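Local atomic coordinates of D-3-phosphoglycerate dehydrogenase (Sulfolobus tokodaii, PDB entry 2EKL), a protein that probably oxidises D-3-phosphoglycerate with NAD as cosubstrate, the reaction that leads into serine biosynthesis, as a member of the D-isomer specific 2-hydroxyacid dehydrogenase family. Residues D103-L108 against G151-K156; S201-V206 against V229-A234; A255-W260 against T281-A286. All blocks are in the same frame, centred on the assembly; numbering follows the deposited sequence.

Interaction 1. Residues D103-L108 against G151-K156. With NAD (nicotinamide-adenine-dinucleotide), chain B.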
loop_
_atom_site.group_PDB
_atom_site.type_symbol
_atom_site.label_atom_id
_atom_site.label_comp_id
_atom_site.label_asym_id
_atom_site.label_seq_id
_atom_site.Cartn_x
_atom_site.Cartn_y
_atom_site.Cartn_z
ATOM N N ASP A 103 -1.768 -11.718 -8.835
ATOM C CA ASP A 103 -1.258 -11.251 -7.543
ATOM C C ASP A 103 -0.550 -9.903 -7.597
ATOM O O ASP A 103 -0.622 -9.123 -6.645
ATOM C CB ASP A 103 -0.338 -12.299 -6.899
ATOM C CG ASP A 103 -1.093 -13.540 -6.437
ATOM O OD1 ASP A 103 -2.288 -13.426 -6.076
ATOM O OD2 ASP A 103 -0.484 -14.632 -6.417
ATOM N N SER A 104 0.138 -9.622 -8.694
ATOM C CA SER A 104 0.819 -8.337 -8.811
ATOM C C SER A 104 -0.204 -7.206 -8.930
ATOM O O SER A 104 -0.014 -6.126 -8.367
ATOM C CB SER A 104 1.763 -8.343 -10.013
ATOM O OG SER A 104 2.906 -9.136 -9.723
ATOM N N ALA A 105 -1.295 -7.458 -9.645
ATOM C CA ALA A 105 -2.338 -6.443 -9.807
ATOM C C ALA A 105 -3.075 -6.252 -8.481
ATOM O O ALA A 105 -3.428 -5.129 -8.110
ATOM C CB ALA A 105 -3.318 -6.858 -10.917
ATOM N N VAL A 106 -3.305 -7.355 -7.770
ATOM C CA VAL A 106 -3.977 -7.315 -6.472
ATOM C C VAL A 106 -3.179 -6.464 -5.487
ATOM O O VAL A 106 -3.726 -5.617 -4.774
ATOM C CB VAL A 106 -4.112 -8.740 -5.867
ATOM C CG1 VAL A 106 -4.520 -8.650 -4.405
ATOM C CG2 VAL A 106 -5.135 -9.556 -6.656
ATOM N N GLU A 107 -1.875 -6.705 -5.446
ATOM C CA GLU A 107 -1.007 -5.980 -4.538
ATOM C C GLU A 107 -0.964 -4.491 -4.852
ATOM O O GLU A 107 -1.020 -3.662 -3.942
ATOM C CB GLU A 107 0.394 -6.605 -4.564
ATOM C CG GLU A 107 0.434 -7.953 -3.834
ATOM C CD GLU A 107 1.531 -8.880 -4.326
ATOM O OE1 GLU A 107 2.551 -8.391 -4.853
ATOM O OE2 GLU A 107 1.375 -10.110 -4.164
ATOM N N LEU A 108 -0.882 -4.142 -6.132
ATOM C CA LEU A 108 -0.848 -2.731 -6.494
ATOM C C LEU A 108 -2.164 -2.073 -6.096
ATOM O O LEU A 108 -2.184 -0.913 -5.692
ATOM C CB LEU A 108 -0.621 -2.549 -7.998
ATOM C CG LEU A 108 -0.486 -1.088 -8.449
ATOM C CD1 LEU A 108 0.766 -0.476 -7.833
ATOM C CD2 LEU A 108 -0.415 -1.016 -9.971
ATOM N N GLY A 151 -13.757 -11.066 -9.985
ATOM C CA GLY A 151 -13.074 -12.145 -10.676
ATOM C C GLY A 151 -11.787 -12.543 -9.981
ATOM O O GLY A 151 -11.710 -12.522 -8.757
ATOM N N ARG A 152 -10.771 -12.904 -10.762
ATOM C CA ARG A 152 -9.488 -13.315 -10.204
ATOM C C ARG A 152 -8.925 -12.281 -9.232
ATOM O O ARG A 152 -8.607 -12.591 -8.084
ATOM C CB ARG A 152 -8.454 -13.523 -11.315
ATOM C CG ARG A 152 -8.837 -14.506 -12.409
ATOM C CD ARG A 152 -7.611 -14.836 -13.245
ATOM N NE ARG A 152 -7.921 -15.630 -14.433
ATOM C CZ ARG A 152 -8.365 -15.124 -15.578
ATOM N NH1 ARG A 152 -8.555 -13.816 -15.701
ATOM N NH2 ARG A 152 -8.608 -15.926 -16.606
ATOM N N ILE A 153 -8.792 -11.050 -9.713
ATOM C CA ILE A 153 -8.244 -9.965 -8.909
ATOM C C ILE A 153 -9.211 -9.453 -7.848
ATOM O O ILE A 153 -8.838 -9.301 -6.686
ATOM C CB ILE A 153 -7.800 -8.797 -9.819
ATOM C CG1 ILE A 153 -6.672 -9.276 -10.735
ATOM C CG2 ILE A 153 -7.329 -7.609 -8.981
ATOM C CD1 ILE A 153 -6.326 -8.301 -11.835
ATOM N N GLY A 154 -10.453 -9.200 -8.246
ATOM C CA GLY A 154 -11.437 -8.706 -7.300
ATOM C C GLY A 154 -11.593 -9.591 -6.075
ATOM O O GLY A 154 -11.699 -9.101 -4.952
ATOM N N THR A 155 -11.607 -10.902 -6.285
ATOM C CA THR A 155 -11.757 -11.825 -5.168
ATOM C C THR A 155 -10.617 -11.700 -4.164
ATOM O O THR A 155 -10.850 -11.642 -2.960
ATOM C CB THR A 155 -11.838 -13.288 -5.656
ATOM O OG1 THR A 155 -13.001 -13.447 -6.480
ATOM C CG2 THR A 155 -11.932 -14.242 -4.465
ATOM N N LYS A 156 -9.383 -11.651 -4.657
ATOM C CA LYS A 156 -8.239 -11.545 -3.762
ATOM C C LYS A 156 -8.153 -10.205 -3.038
ATOM O O LYS A 156 -7.726 -10.147 -1.884
ATOM C CB LYS A 156 -6.944 -11.840 -4.526
ATOM C CG LYS A 156 -6.814 -13.317 -4.895
ATOM C CD LYS A 156 -5.491 -13.635 -5.567
ATOM C CE LYS A 156 -5.338 -15.136 -5.768
ATOM N NZ LYS A 156 -4.038 -15.507 -6.393
HETATM P PA NAD B . -11.702 -11.603 -14.534
HETATM O O1A NAD B . -11.235 -12.711 -13.681
HETATM O O2A NAD B . -12.227 -11.980 -15.909
HETATM O O5B NAD B . -12.808 -10.806 -13.692
HETATM C C5B NAD B . -13.475 -9.701 -14.284
HETATM C C4B NAD B . -14.935 -9.672 -13.525
HETATM O O4B NAD B . -15.585 -8.404 -13.711
HETATM C C3B NAD B . -15.815 -10.881 -13.987
HETATM O O3B NAD B . -16.291 -11.642 -12.879
HETATM C C2B NAD B . -16.876 -10.190 -14.854
HETATM O O2B NAD B . -18.114 -10.838 -15.018
HETATM C C1B NAD B . -16.896 -8.877 -14.163
HETATM N N9A NAD B . -17.605 -7.802 -14.928
HETATM C C8A NAD B . -17.577 -7.478 -16.277
HETATM N N7A NAD B . -18.390 -6.421 -16.507
HETATM C C5A NAD B . -18.943 -6.055 -15.328
HETATM C C6A NAD B . -19.873 -5.026 -14.900
HETATM N N6A NAD B . -20.388 -4.169 -15.766
HETATM N N1A NAD B . -20.249 -4.929 -13.518
HETATM C C2A NAD B . -19.727 -5.829 -12.532
HETATM N N3A NAD B . -18.820 -6.834 -12.945
HETATM C C4A NAD B . -18.445 -6.933 -14.312
HETATM O O3 NAD B . -10.490 -10.572 -14.787
HETATM P PN NAD B . -9.244 -10.181 -13.839
HETATM O O1N NAD B . -9.653 -10.236 -12.427
HETATM O O2N NAD B . -8.158 -11.121 -14.242
HETATM O O5D NAD B . -8.972 -8.741 -14.421
HETATM C C5D NAD B . -9.770 -7.656 -13.998
HETATM C C4D NAD B . -9.375 -6.371 -14.695
HETATM O O4D NAD B . -8.056 -5.974 -14.365
HETATM C C3D NAD B . -9.404 -6.390 -16.250
HETATM O O3D NAD B . -9.973 -5.179 -16.770
HETATM C C2D NAD B . -7.982 -6.612 -16.619
HETATM O O2D NAD B . -7.725 -6.356 -17.986
HETATM C C1D NAD B . -7.360 -5.728 -15.575
HETATM N N1N NAD B . -5.910 -5.906 -15.281
HETATM C C2N NAD B . -5.098 -4.733 -15.177
HETATM C C3N NAD B . -3.707 -4.880 -14.896
HETATM C C7N NAD B . -2.861 -3.670 -14.782
HETATM O O7N NAD B . -1.596 -3.764 -15.225
HETATM N N7N NAD B . -3.270 -2.514 -14.277
HETATM C C4N NAD B . -3.166 -6.256 -14.726
HETATM C C5N NAD B . -4.002 -7.438 -14.835
HETATM C C6N NAD B . -5.393 -7.249 -15.116
HETATM O O HOH W 1 -1.202 -16.626 -4.872
#
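Val106 and Ile153 meet where helix 102-118 crosses helix 152-163, the helix that follows the probable glycine-rich turn of the Rossmann fold and turns its N-terminal end to NAD. The short axes are 9.0 Å apart at a crossing angle of -48°, and Val106 and Ile153 turn their branched side chains into this gap. Branch faces branch: Val106 CG2 lies 3.7 Å from Ile153 CG2, and the same valine methyl rests on Lys156 CB, with the lysine chain running at about a right angle to the valine. The other arm of Ile153 has CG1 anti to its carbonyl carbon (chi1 -63°), which sends CD1 to both the nicotinamide ring of NAD and Ala105, whose CB is a tight 3.5 Å from Ile153 CD1. At the partly exposed margin, the extended Lys156 chain slants across Asp103, and Lys156 NZ forms a salt bridge on the syn side of Asp103 OD1 at 2.7 Å, tilted out of the carboxylate plane. Were Asp103 replaced by an alanine, the Lys156 ammonium would probably lose its charged mate and its tip could swing. Successive amides grip the pyrophosphate, Arg152 N on NAD O1A and Ile153 N on NAD O1N, while the Arg152 guanidinium edge brings NH1 to 3.1 Å from NAD O2N.

Interaction 2. Residues S201-V206 against V229-A234. With NAD (nicotinamide-adenine-dinucleotide), chain B.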
loop_
_atom_site.group_PDB
_atom_site.type_symbol
_atom_site.label_atom_id
_atom_site.label_comp_id
_atom_site.label_asym_id
_atom_site.label_seq_id
_atom_site.Cartn_x
_atom_site.Cartn_y
_atom_site.Cartn_z
ATOM N N SER A 201 -13.489 -0.407 -5.298
ATOM C CA SER A 201 -12.357 -0.873 -6.092
ATOM C C SER A 201 -12.876 -1.552 -7.357
ATOM O O SER A 201 -13.659 -2.499 -7.287
ATOM C CB SER A 201 -11.500 -1.836 -5.265
ATOM O OG SER A 201 -10.242 -2.050 -5.875
ATOM N N LEU A 202 -12.428 -1.064 -8.511
ATOM C CA LEU A 202 -12.877 -1.583 -9.802
ATOM C C LEU A 202 -11.953 -2.646 -10.383
ATOM O O LEU A 202 -10.753 -2.425 -10.535
ATOM C CB LEU A 202 -13.019 -0.425 -10.790
ATOM C CG LEU A 202 -13.812 0.776 -10.266
ATOM C CD1 LEU A 202 -13.806 1.876 -11.312
ATOM C CD2 LEU A 202 -15.247 0.359 -9.927
ATOM N N HIS A 203 -12.530 -3.798 -10.719
ATOM C CA HIS A 203 -11.772 -4.923 -11.264
ATOM C C HIS A 203 -12.584 -5.631 -12.339
ATOM O O HIS A 203 -12.644 -6.858 -12.385
ATOM C CB HIS A 203 -11.446 -5.899 -10.136
ATOM C CG HIS A 203 -10.706 -5.267 -9.003
ATOM N ND1 HIS A 203 -9.376 -4.917 -9.094
ATOM C CD2 HIS A 203 -11.122 -4.855 -7.783
ATOM C CE1 HIS A 203 -9.006 -4.316 -7.978
ATOM N NE2 HIS A 203 -10.046 -4.265 -7.166
ATOM N N VAL A 204 -13.202 -4.842 -13.207
ATOM C CA VAL A 204 -14.043 -5.381 -14.270
ATOM C C VAL A 204 -13.355 -5.538 -15.616
ATOM O O VAL A 204 -12.331 -4.911 -15.890
ATOM C CB VAL A 204 -15.274 -4.478 -14.502
ATOM C CG1 VAL A 204 -16.099 -4.379 -13.231
ATOM C CG2 VAL A 204 -14.821 -3.091 -14.959
ATOM N N THR A 205 -13.937 -6.396 -16.448
ATOM C CA THR A 205 -13.462 -6.619 -17.804
ATOM C C THR A 205 -14.549 -6.013 -18.679
ATOM O O THR A 205 -15.682 -6.498 -18.703
ATOM C CB THR A 205 -13.347 -8.114 -18.143
ATOM O OG1 THR A 205 -14.574 -8.773 -17.805
ATOM C CG2 THR A 205 -12.187 -8.745 -17.390
ATOM N N VAL A 206 -14.211 -4.937 -19.377
ATOM C CA VAL A 206 -15.163 -4.260 -20.244
ATOM C C VAL A 206 -14.506 -3.928 -21.574
ATOM O O VAL A 206 -13.278 -3.885 -21.673
ATOM C CB VAL A 206 -15.671 -2.953 -19.599
ATOM C CG1 VAL A 206 -16.482 -3.268 -18.350
ATOM C CG2 VAL A 206 -14.494 -2.056 -19.247
ATOM N N VAL A 229 -10.710 3.257 -6.266
ATOM C CA VAL A 229 -9.459 2.687 -6.768
ATOM C C VAL A 229 -9.750 1.962 -8.071
ATOM O O VAL A 229 -10.757 1.262 -8.187
ATOM C CB VAL A 229 -8.849 1.680 -5.759
ATOM C CG1 VAL A 229 -7.510 1.155 -6.283
ATOM C CG2 VAL A 229 -8.650 2.353 -4.408
ATOM N N ASN A 230 -8.872 2.122 -9.053
ATOM C CA ASN A 230 -9.079 1.470 -10.338
ATOM C C ASN A 230 -7.793 0.912 -10.937
ATOM O O ASN A 230 -6.897 1.665 -11.309
ATOM C CB ASN A 230 -9.713 2.463 -11.324
ATOM C CG ASN A 230 -10.115 1.811 -12.646
ATOM O OD1 ASN A 230 -9.957 0.606 -12.837
ATOM N ND2 ASN A 230 -10.639 2.615 -13.565
ATOM N N THR A 231 -7.701 -0.413 -11.011
ATOM C CA THR A 231 -6.540 -1.052 -11.620
ATOM C C THR A 231 -7.013 -1.943 -12.760
ATOM O O THR A 231 -6.259 -2.779 -13.252
ATOM C CB THR A 231 -5.742 -1.917 -10.620
ATOM O OG1 THR A 231 -6.603 -2.900 -10.034
ATOM C CG2 THR A 231 -5.135 -1.050 -9.530
ATOM N N SER A 232 -8.260 -1.755 -13.182
ATOM C CA SER A 232 -8.821 -2.557 -14.265
ATOM C C SER A 232 -8.738 -1.834 -15.608
ATOM O O SER A 232 -7.762 -2.002 -16.344
ATOM C CB SER A 232 -10.271 -2.948 -13.942
ATOM O OG SER A 232 -11.107 -1.819 -13.758
ATOM N N ARG A 233 -9.757 -1.041 -15.936
ATOM C CA ARG A 233 -9.773 -0.287 -17.187
ATOM C C ARG A 233 -10.294 1.130 -16.967
ATOM O O ARG A 233 -11.274 1.340 -16.252
ATOM C CB ARG A 233 -10.648 -0.976 -18.236
ATOM C CG ARG A 233 -10.005 -2.176 -18.906
ATOM C CD ARG A 233 -10.595 -2.380 -20.290
ATOM N NE ARG A 233 -9.967 -3.483 -21.008
ATOM C CZ ARG A 233 -10.224 -3.788 -22.276
ATOM N NH1 ARG A 233 -11.099 -3.066 -22.966
ATOM N NH2 ARG A 233 -9.613 -4.814 -22.853
ATOM N N ALA A 234 -9.642 2.099 -17.595
ATOM C CA ALA A 234 -10.046 3.491 -17.458
ATOM C C ALA A 234 -11.468 3.723 -17.966
ATOM O O ALA A 234 -12.240 4.448 -17.342
ATOM C CB ALA A 234 -9.066 4.397 -18.206
HETATM P PA NAD B . -11.702 -11.603 -14.534
HETATM O O1A NAD B . -11.235 -12.711 -13.681
HETATM O O2A NAD B . -12.227 -11.980 -15.909
HETATM O O5B NAD B . -12.808 -10.806 -13.692
HETATM C C5B NAD B . -13.475 -9.701 -14.284
HETATM C C4B NAD B . -14.935 -9.672 -13.525
HETATM O O4B NAD B . -15.585 -8.404 -13.711
HETATM C C3B NAD B . -15.815 -10.881 -13.987
HETATM O O3B NAD B . -16.291 -11.642 -12.879
HETATM C C2B NAD B . -16.876 -10.190 -14.854
HETATM O O2B NAD B . -18.114 -10.838 -15.018
HETATM C C1B NAD B . -16.896 -8.877 -14.163
HETATM N N9A NAD B . -17.605 -7.802 -14.928
HETATM C C8A NAD B . -17.577 -7.478 -16.277
HETATM N N7A NAD B . -18.390 -6.421 -16.507
HETATM C C5A NAD B . -18.943 -6.055 -15.328
HETATM C C6A NAD B . -19.873 -5.026 -14.900
HETATM N N6A NAD B . -20.388 -4.169 -15.766
HETATM N N1A NAD B . -20.249 -4.929 -13.518
HETATM C C2A NAD B . -19.727 -5.829 -12.532
HETATM N N3A NAD B . -18.820 -6.834 -12.945
HETATM C C4A NAD B . -18.445 -6.933 -14.312
HETATM O O3 NAD B . -10.490 -10.572 -14.787
HETATM P PN NAD B . -9.244 -10.181 -13.839
HETATM O O1N NAD B . -9.653 -10.236 -12.427
HETATM O O2N NAD B . -8.158 -11.121 -14.242
HETATM O O5D NAD B . -8.972 -8.741 -14.421
HETATM C C5D NAD B . -9.770 -7.656 -13.998
HETATM C C4D NAD B . -9.375 -6.371 -14.695
HETATM O O4D NAD B . -8.056 -5.974 -14.365
HETATM C C3D NAD B . -9.404 -6.390 -16.250
HETATM O O3D NAD B . -9.973 -5.179 -16.770
HETATM C C2D NAD B . -7.982 -6.612 -16.619
HETATM O O2D NAD B . -7.725 -6.356 -17.986
HETATM C C1D NAD B . -7.360 -5.728 -15.575
HETATM N N1N NAD B . -5.910 -5.906 -15.281
HETATM C C2N NAD B . -5.098 -4.733 -15.177
HETATM C C3N NAD B . -3.707 -4.880 -14.896
HETATM C C7N NAD B . -2.861 -3.670 -14.782
HETATM O O7N NAD B . -1.596 -3.764 -15.225
HETATM N N7N NAD B . -3.270 -2.514 -14.277
HETATM C C4N NAD B . -3.166 -6.256 -14.726
HETATM C C5N NAD B . -4.002 -7.438 -14.835
HETATM C C6N NAD B . -5.393 -7.249 -15.116
HETATM O O HOH W 2 -9.255 -1.267 -8.657
HETATM O O HOH W 3 -7.895 -5.023 -11.609
#
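The beta-alpha-beta unit formed by strand 199-202, helix 216-221 and strand 226-230 places two parallel strands side by side in the Rossmann sheet, with Ser201 paired to Val229 and Leu202 to Asn230. Between 201-206 and 229-234 one backbone bond crosses, Leu202 N to Val229 O at 2.9 Å; Val229 is also bonded to Ile200. Beyond it the direct pairing gives way to a water, which donates to Leu202 O and accepts from Thr231 N.

Asn230 organises the turn that follows. With its CG anti to the backbone N (chi1 -173°), its carboxamide lies against Leu202, whose CD1 is 3.9 Å from Asn230 CG. Asn230 OD1 takes two bonds from opposite faces of its plane, from Ser232 N at 2.9 Å, making an Asx turn, and from Ser232 OG at 2.8 Å. Asn230 ND2 reaches Arg233 O, so both ends of the amide are fixed, a task that asparagine, with donor and acceptor in one flat group, suits well. The compact Ser232 fits close against segment 201-206, its CB 3.4 Å from Val204 O.

His203 and Thr231 run alongside each other, pointing the same way. The ring is pinned at NE2 by Ser201 OG, while ND1 meets in its plane a second water that also bonds Thr231 OG1 and NAD O4D. Both loops hold the cofactor through carbonyls: Val204 O accepts from NAD O3D, and Thr231 O from NAD N7N at 3.2 Å. The Arg233 guanidinium lays a face over Val206 O and forms its salt bridge with Asp80.

Strand 144-148 flanks strand 199-202, strand 251-256 continues the sheet beyond Asn230, helix 152-163 packs on His203, and helix 102-118 supplies Thr109, which bonds Thr231 OG1.

Interaction 3. Residues A255-W260 against T281-A286; sequences ATDVFW and TTHIGA. With NAD (nicotinamide-adenine-dinucleotide), chain B.
Two first torsions bring Asp257 and Thr281 together. Asp257 holds CG anti to its backbone N (chi1 -177°), which carries the carboxylate into the curve of loop 281-286, and Thr281 keeps OG1 between its N and carbonyl carbon (chi1 43°), directing the hydroxyl across the aspartate at about a right angle. Thr281 OG1 donates to the anti side of Asp257 OD1 at 2.7 Å, somewhat out of the carboxylate plane. The syn lone pair of the same oxygen takes Ile284 N at 2.8 Å, so two bonds grip OD1. The other oxygen is met from above the carboxylate plane by Gly285 N, 2.8 Å from Asp257 OD2. An inverse gamma turn centred on Thr282, followed by the left-handed backbone of His283, doubles the loop back so that these amides face the acid.

This is the nicotinamide end of the Rossmann-fold NAD site, just beyond the end of strand 251-256, where Thr281 N still makes a sheet-like bond to Thr256 O at 2.9 Å. The buried carboxylate, held at both oxygens, presents Asp257 OD2 to the carboxamide of the cofactor, 2.7 Å from NAD N7N, and so probably helps to orient the nicotinamide. Glycine suits the place of Gly285, because a CB there would run into that carboxamide.

The His283 ring stands with its edge near NAD O7N, and its ND1 is hydrogen-bonded to Glu262. Over one face of this ring lies a methyl of Val258, a CH-pi contact in which CG1 is 4.0 Å from the His283 centroid, 17° off the ring normal.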
loop_
_atom_site.group_PDB
_atom_site.type_symbol
_atom_site.label_atom_id
_atom_site.label_comp_id
_atom_site.label_asym_id
_atom_site.label_seq_id
_atom_site.Cartn_x
_atom_site.Cartn_y
_atom_site.Cartn_z
ATOM N N ALA A 255 -7.593 6.728 -7.037
ATOM C CA ALA A 255 -6.271 6.115 -7.180
ATOM C C ALA A 255 -6.355 5.133 -8.333
ATOM O O ALA A 255 -7.148 4.196 -8.292
ATOM C CB ALA A 255 -5.886 5.394 -5.891
ATOM N N THR A 256 -5.522 5.320 -9.351
ATOM C CA THR A 256 -5.601 4.454 -10.515
ATOM C C THR A 256 -4.262 4.092 -11.142
ATOM O O THR A 256 -3.293 4.844 -11.049
ATOM C CB THR A 256 -6.483 5.126 -11.591
ATOM O OG1 THR A 256 -6.665 4.240 -12.696
ATOM C CG2 THR A 256 -5.824 6.415 -12.088
ATOM N N ASP A 257 -4.222 2.920 -11.774
ATOM C CA ASP A 257 -3.027 2.460 -12.466
ATOM C C ASP A 257 -3.307 2.590 -13.965
ATOM O O ASP A 257 -2.439 2.328 -14.797
ATOM C CB ASP A 257 -2.740 0.995 -12.116
ATOM C CG ASP A 257 -1.464 0.478 -12.759
ATOM O OD1 ASP A 257 -0.411 1.141 -12.621
ATOM O OD2 ASP A 257 -1.508 -0.600 -13.394
ATOM N N VAL A 258 -4.528 2.997 -14.299
ATOM C CA VAL A 258 -4.931 3.145 -15.697
ATOM C C VAL A 258 -5.569 4.502 -16.004
ATOM O O VAL A 258 -6.387 5.015 -15.234
ATOM C CB VAL A 258 -5.923 2.026 -16.097
ATOM C CG1 VAL A 258 -5.249 0.666 -15.968
ATOM C CG2 VAL A 258 -7.167 2.093 -15.221
ATOM N N PHE A 259 -5.185 5.086 -17.134
ATOM C CA PHE A 259 -5.721 6.377 -17.543
ATOM C C PHE A 259 -6.286 6.256 -18.954
ATOM O O PHE A 259 -5.808 5.456 -19.756
ATOM C CB PHE A 259 -4.625 7.448 -17.505
ATOM C CG PHE A 259 -4.989 8.659 -16.687
ATOM C CD1 PHE A 259 -5.198 8.553 -15.315
ATOM C CD2 PHE A 259 -5.126 9.909 -17.290
ATOM C CE1 PHE A 259 -5.540 9.671 -14.554
ATOM C CE2 PHE A 259 -5.467 11.031 -16.538
ATOM C CZ PHE A 259 -5.675 10.913 -15.168
ATOM N N TRP A 260 -7.314 7.046 -19.244
ATOM C CA TRP A 260 -7.962 7.021 -20.548
ATOM C C TRP A 260 -6.922 7.151 -21.652
ATOM O O TRP A 260 -7.006 6.479 -22.679
ATOM C CB TRP A 260 -9.005 8.136 -20.600
ATOM C CG TRP A 260 -10.038 7.947 -19.520
ATOM C CD1 TRP A 260 -11.208 7.244 -19.616
ATOM C CD2 TRP A 260 -9.937 8.371 -18.155
ATOM N NE1 TRP A 260 -11.838 7.199 -18.392
ATOM C CE2 TRP A 260 -11.080 7.882 -17.478
ATOM C CE3 TRP A 260 -8.992 9.112 -17.434
ATOM C CZ2 TRP A 260 -11.299 8.111 -16.116
ATOM C CZ3 TRP A 260 -9.212 9.339 -16.077
ATOM C CH2 TRP A 260 -10.358 8.839 -15.434
ATOM N N THR A 281 -0.468 5.620 -11.059
ATOM C CA THR A 281 0.747 4.863 -11.314
ATOM C C THR A 281 0.708 4.623 -12.822
ATOM O O THR A 281 -0.365 4.613 -13.434
ATOM C CB THR A 281 0.826 3.539 -10.516
ATOM O OG1 THR A 281 -0.438 2.871 -10.532
ATOM C CG2 THR A 281 1.236 3.833 -9.066
ATOM N N THR A 282 1.877 4.444 -13.418
ATOM C CA THR A 282 1.998 4.302 -14.862
ATOM C C THR A 282 1.707 2.935 -15.487
ATOM O O THR A 282 2.492 2.427 -16.291
ATOM C CB THR A 282 3.399 4.787 -15.287
ATOM O OG1 THR A 282 4.395 4.042 -14.582
ATOM C CG2 THR A 282 3.572 6.259 -14.929
ATOM N N HIS A 283 0.559 2.360 -15.136
ATOM C CA HIS A 283 0.139 1.062 -15.663
ATOM C C HIS A 283 1.178 -0.011 -15.368
ATOM O O HIS A 283 1.618 -0.742 -16.263
ATOM C CB HIS A 283 -0.117 1.171 -17.172
ATOM C CG HIS A 283 -1.184 0.247 -17.669
ATOM N ND1 HIS A 283 -2.143 0.639 -18.578
ATOM C CD2 HIS A 283 -1.448 -1.048 -17.378
ATOM C CE1 HIS A 283 -2.953 -0.375 -18.824
ATOM N NE2 HIS A 283 -2.554 -1.411 -18.109
ATOM N N ILE A 284 1.555 -0.105 -14.096
ATOM C CA ILE A 284 2.550 -1.068 -13.644
ATOM C C ILE A 284 1.945 -2.281 -12.940
ATOM O O ILE A 284 2.664 -3.049 -12.306
ATOM C CB ILE A 284 3.555 -0.397 -12.678
ATOM C CG1 ILE A 284 2.812 0.196 -11.475
ATOM C CG2 ILE A 284 4.321 0.711 -13.415
ATOM C CD1 ILE A 284 3.725 0.806 -10.422
ATOM N N GLY A 285 0.631 -2.450 -13.060
ATOM C CA GLY A 285 -0.046 -3.567 -12.415
ATOM C C GLY A 285 0.534 -4.951 -12.652
ATOM O O GLY A 285 0.520 -5.797 -11.754
ATOM N N ALA A 286 1.036 -5.196 -13.860
ATOM C CA ALA A 286 1.621 -6.492 -14.191
ATOM C C ALA A 286 3.142 -6.390 -14.246
ATOM O O ALA A 286 3.823 -7.340 -14.631
ATOM C CB ALA A 286 1.091 -6.974 -15.544
HETATM P PA NAD B . -11.702 -11.603 -14.534
HETATM O O1A NAD B . -11.235 -12.711 -13.681
HETATM O O2A NAD B . -12.227 -11.980 -15.909
HETATM O O5B NAD B . -12.808 -10.806 -13.692
HETATM C C5B NAD B . -13.475 -9.701 -14.284
HETATM C C4B NAD B . -14.935 -9.672 -13.525
HETATM O O4B NAD B . -15.585 -8.404 -13.711
HETATM C C3B NAD B . -15.815 -10.881 -13.987
HETATM O O3B NAD B . -16.291 -11.642 -12.879
HETATM C C2B NAD B . -16.876 -10.190 -14.854
HETATM O O2B NAD B . -18.114 -10.838 -15.018
HETATM C C1B NAD B . -16.896 -8.877 -14.163
HETATM N N9A NAD B . -17.605 -7.802 -14.928
HETATM C C8A NAD B . -17.577 -7.478 -16.277
HETATM N N7A NAD B . -18.390 -6.421 -16.507
HETATM C C5A NAD B . -18.943 -6.055 -15.328
HETATM C C6A NAD B . -19.873 -5.026 -14.900
HETATM N N6A NAD B . -20.388 -4.169 -15.766
HETATM N N1A NAD B . -20.249 -4.929 -13.518
HETATM C C2A NAD B . -19.727 -5.829 -12.532
HETATM N N3A NAD B . -18.820 -6.834 -12.945
HETATM C C4A NAD B . -18.445 -6.933 -14.312
HETATM O O3 NAD B . -10.490 -10.572 -14.787
HETATM P PN NAD B . -9.244 -10.181 -13.839
HETATM O O1N NAD B . -9.653 -10.236 -12.427
HETATM O O2N NAD B . -8.158 -11.121 -14.242
HETATM O O5D NAD B . -8.972 -8.741 -14.421
HETATM C C5D NAD B . -9.770 -7.656 -13.998
HETATM C C4D NAD B . -9.375 -6.371 -14.695
HETATM O O4D NAD B . -8.056 -5.974 -14.365
HETATM C C3D NAD B . -9.404 -6.390 -16.250
HETATM O O3D NAD B . -9.973 -5.179 -16.770
HETATM C C2D NAD B . -7.982 -6.612 -16.619
HETATM O O2D NAD B . -7.725 -6.356 -17.986
HETATM C C1D NAD B . -7.360 -5.728 -15.575
HETATM N N1N NAD B . -5.910 -5.906 -15.281
HETATM C C2N NAD B . -5.098 -4.733 -15.177
HETATM C C3N NAD B . -3.707 -4.880 -14.896
HETATM C C7N NAD B . -2.861 -3.670 -14.782
HETATM O O7N NAD B . -1.596 -3.764 -15.225
HETATM N N7N NAD B . -3.270 -2.514 -14.277
HETATM C C4N NAD B . -3.166 -6.256 -14.726
HETATM C C5N NAD B . -4.002 -7.438 -14.835
HETATM C C6N NAD B . -5.393 -7.249 -15.116
#

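Overall arrangement
All three contacts are largely buried and meet at NAD; interaction 1 has a salt bridge and a water at its partly exposed margin. It joins two helices by aliphatic packing and offers helix-end amides to the pyrophosphate. Interactions 2 and 3 lie at the ends of neighbouring strands of one sheet, tied by Asn230 N to Ala255 O; interaction 2 works through carbonyls, an Asx turn and bridging waters, interaction 3 through a buried carboxylate. Ile153 packs on His203 to link interactions 1 and 2, and Leu108 against Asp257 and Gly285 links 1 and 3. Interactions 1 and 3 also touch the second subunit, notably its Arg118.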